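Glucanase (Clostridium thermocellum, PDB 5GXX) probably hydrolyses beta-1,4-glucosidic bonds inside cellulose chains, as a cellulosomal family 9 endoglucanase with a helical catalytic domain. Local coordinates at residues 68-73 with 205-210. The protein carries 1 engineered substitution. Numbering follows the deposited sequence.
Sequences LGWALY and STWLYL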
loop_
_atom_site.group_PDB
_atom_site.type_symbol
_atom_site.label_atom_id
_atom_site.label_comp_id
_atom_site.label_asym_id
_atom_site.label_seq_id
_atom_site.Cartn_x
_atom_site.Cartn_y
_atom_site.Cartn_z
ATOM N N LEU A 68 -43.454 -25.188 -5.020
ATOM C CA LEU A 68 -44.063 -25.131 -3.686
ATOM C C LEU A 68 -45.589 -25.126 -3.781
ATOM O O LEU A 68 -46.260 -25.792 -2.982
ATOM C CB LEU A 68 -43.574 -23.930 -2.877
ATOM C CG LEU A 68 -42.087 -23.919 -2.504
ATOM C CD1 LEU A 68 -41.818 -22.855 -1.433
ATOM C CD2 LEU A 68 -41.548 -25.273 -2.022
ATOM N N GLY A 69 -46.111 -24.395 -4.771
ATOM C CA GLY A 69 -47.546 -24.381 -5.041
ATOM C C GLY A 69 -48.024 -25.766 -5.428
ATOM O O GLY A 69 -49.057 -26.231 -4.923
ATOM N N TRP A 70 -47.255 -26.444 -6.282
ATOM C CA TRP A 70 -47.643 -27.771 -6.754
ATOM C C TRP A 70 -47.669 -28.726 -5.564
ATOM O O TRP A 70 -48.580 -29.555 -5.476
ATOM C CB TRP A 70 -46.728 -28.248 -7.891
ATOM C CG TRP A 70 -47.215 -29.452 -8.657
ATOM C CD1 TRP A 70 -48.424 -30.063 -8.533
ATOM C CD2 TRP A 70 -46.507 -30.171 -9.684
ATOM N NE1 TRP A 70 -48.510 -31.131 -9.398
ATOM C CE2 TRP A 70 -47.346 -31.217 -10.118
ATOM C CE3 TRP A 70 -45.224 -30.056 -10.248
ATOM C CZ2 TRP A 70 -46.956 -32.125 -11.110
ATOM C CZ3 TRP A 70 -44.845 -30.944 -11.235
ATOM C CH2 TRP A 70 -45.695 -31.984 -11.641
ATOM N N ALA A 71 -46.699 -28.603 -4.653
ATOM C CA ALA A 71 -46.686 -29.440 -3.450
ATOM C C ALA A 71 -47.989 -29.298 -2.654
ATOM O O ALA A 71 -48.588 -30.297 -2.227
ATOM C CB ALA A 71 -45.480 -29.112 -2.596
ATOM N N LEU A 72 -48.427 -28.056 -2.470
ATOM C CA LEU A 72 -49.667 -27.779 -1.762
ATOM C C LEU A 72 -50.869 -28.286 -2.548
ATOM O O LEU A 72 -51.811 -28.805 -1.943
ATOM C CB LEU A 72 -49.800 -26.279 -1.471
ATOM C CG LEU A 72 -48.914 -25.704 -0.357
ATOM C CD1 LEU A 72 -48.889 -24.174 -0.382
ATOM C CD2 LEU A 72 -49.294 -26.189 1.046
ATOM N N TYR A 73 -50.842 -28.144 -3.876
ATOM C CA TYR A 73 -51.944 -28.560 -4.742
ATOM C C TYR A 73 -52.197 -30.061 -4.655
ATOM O O TYR A 73 -53.344 -30.500 -4.640
ATOM C CB TYR A 73 -51.682 -28.119 -6.191
ATOM C CG TYR A 73 -52.766 -28.457 -7.187
ATOM C CD1 TYR A 73 -53.864 -27.610 -7.385
ATOM C CD2 TYR A 73 -52.677 -29.599 -7.974
ATOM C CE1 TYR A 73 -54.855 -27.921 -8.315
ATOM C CE2 TYR A 73 -53.651 -29.911 -8.906
ATOM C CZ TYR A 73 -54.746 -29.070 -9.068
ATOM O OH TYR A 73 -55.701 -29.413 -10.004
ATOM N N SER A 205 -49.958 -22.236 -19.180
ATOM C CA SER A 205 -51.317 -22.452 -19.684
ATOM C C SER A 205 -51.988 -23.651 -19.007
ATOM O O SER A 205 -53.189 -23.612 -18.730
ATOM C CB SER A 205 -51.372 -22.555 -21.222
ATOM O OG SER A 205 -50.553 -23.599 -21.730
ATOM N N THR A 206 -51.216 -24.703 -18.716
ATOM C CA THR A 206 -51.749 -25.887 -18.046
ATOM C C THR A 206 -52.238 -25.522 -16.650
ATOM O O THR A 206 -53.352 -25.881 -16.271
ATOM C CB THR A 206 -50.690 -27.016 -17.986
ATOM O OG1 THR A 206 -50.380 -27.411 -19.325
ATOM C CG2 THR A 206 -51.184 -28.221 -17.191
ATOM N N TRP A 207 -51.411 -24.810 -15.888
ATOM C CA TRP A 207 -51.828 -24.327 -14.576
ATOM C C TRP A 207 -53.023 -23.369 -14.631
ATOM O O TRP A 207 -53.867 -23.403 -13.737
ATOM C CB TRP A 207 -50.657 -23.701 -13.803
ATOM C CG TRP A 207 -49.804 -24.757 -13.129
ATOM C CD1 TRP A 207 -48.495 -25.053 -13.393
ATOM C CD2 TRP A 207 -50.222 -25.658 -12.094
ATOM N NE1 TRP A 207 -48.069 -26.081 -12.578
ATOM C CE2 TRP A 207 -49.109 -26.477 -11.778
ATOM C CE3 TRP A 207 -51.426 -25.861 -11.404
ATOM C CZ2 TRP A 207 -49.163 -27.481 -10.806
ATOM C CZ3 TRP A 207 -51.478 -26.861 -10.431
ATOM C CH2 TRP A 207 -50.349 -27.654 -10.142
ATOM N N LEU A 208 -53.082 -22.515 -15.654
ATOM C CA LEU A 208 -54.256 -21.662 -15.861
ATOM C C LEU A 208 -55.531 -22.452 -16.171
ATOM O O LEU A 208 -56.613 -22.085 -15.697
ATOM C CB LEU A 208 -53.980 -20.578 -16.908
ATOM C CG LEU A 208 -53.127 -19.406 -16.414
ATOM C CD1 LEU A 208 -52.525 -18.589 -17.545
ATOM C CD2 LEU A 208 -53.864 -18.519 -15.399
ATOM N N TYR A 209 -55.414 -23.541 -16.926
ATOM C CA TYR A 209 -56.532 -24.447 -17.112
ATOM C C TYR A 209 -56.969 -25.026 -15.775
ATOM O O TYR A 209 -58.157 -25.039 -15.440
ATOM C CB TYR A 209 -56.175 -25.594 -18.060
ATOM C CG TYR A 209 -57.372 -26.463 -18.405
ATOM C CD1 TYR A 209 -58.514 -25.878 -18.930
ATOM C CD2 TYR A 209 -57.382 -27.850 -18.188
ATOM C CE1 TYR A 209 -59.635 -26.634 -19.258
ATOM C CE2 TYR A 209 -58.515 -28.615 -18.503
ATOM C CZ TYR A 209 -59.632 -27.999 -19.038
ATOM O OH TYR A 209 -60.768 -28.708 -19.385
ATOM N N LEU A 210 -55.996 -25.503 -15.002
ATOM C CA LEU A 210 -56.334 -26.098 -13.720
ATOM C C LEU A 210 -56.893 -25.053 -12.750
ATOM O O LEU A 210 -57.645 -25.392 -11.838
ATOM C CB LEU A 210 -55.129 -26.845 -13.130
ATOM C CG LEU A 210 -54.611 -28.102 -13.833
ATOM C CD1 LEU A 210 -53.415 -28.630 -13.027
ATOM C CD2 LEU A 210 -55.699 -29.158 -13.963
HETATM O O HOH W 1 -57.783 -27.771 -10.113
#
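W207 turns the edge of its six-membered ring to the faces of both W70 and Y73. The three rings form an aromatic cluster between helices 58-75 and 198-212 of the helical barrel, the (alpha/alpha)6 fold of glycosyl hydrolase family 9. The segment axes stay 13.5 Å apart, so large side chains bridge the gap. Both ring pairs are T-shaped. Against W70 the planes meet at 79°, and W207 CZ2 lies over the five-membered ring, displaced toward its rim, 3.5 Å from W70 CG. Against Y73 the planes are perpendicular, at 90°. Here W207 CZ3 sits over the centre of the phenol ring, 3.8 Å from Y73 CG. Both W70 and Y73 hold CG anti to the backbone N (chi1 -179° in Y73), which sends both rings out toward W207. W203 meets both W70 and W207, and F310 adds an edge-to-face pair with W70, whose NE1 is hydrogen-bonded to E74. Helix 142-158 also packs on W207, through A153 and V154. L210 CD1 packs against Y73 CZ at 4.2 Å. A water joins the same two residues: it lies 2.7 Å from Y73 OH, in the plane of the ring, and donates a hydrogen bond to L210 O at 2.9 Å.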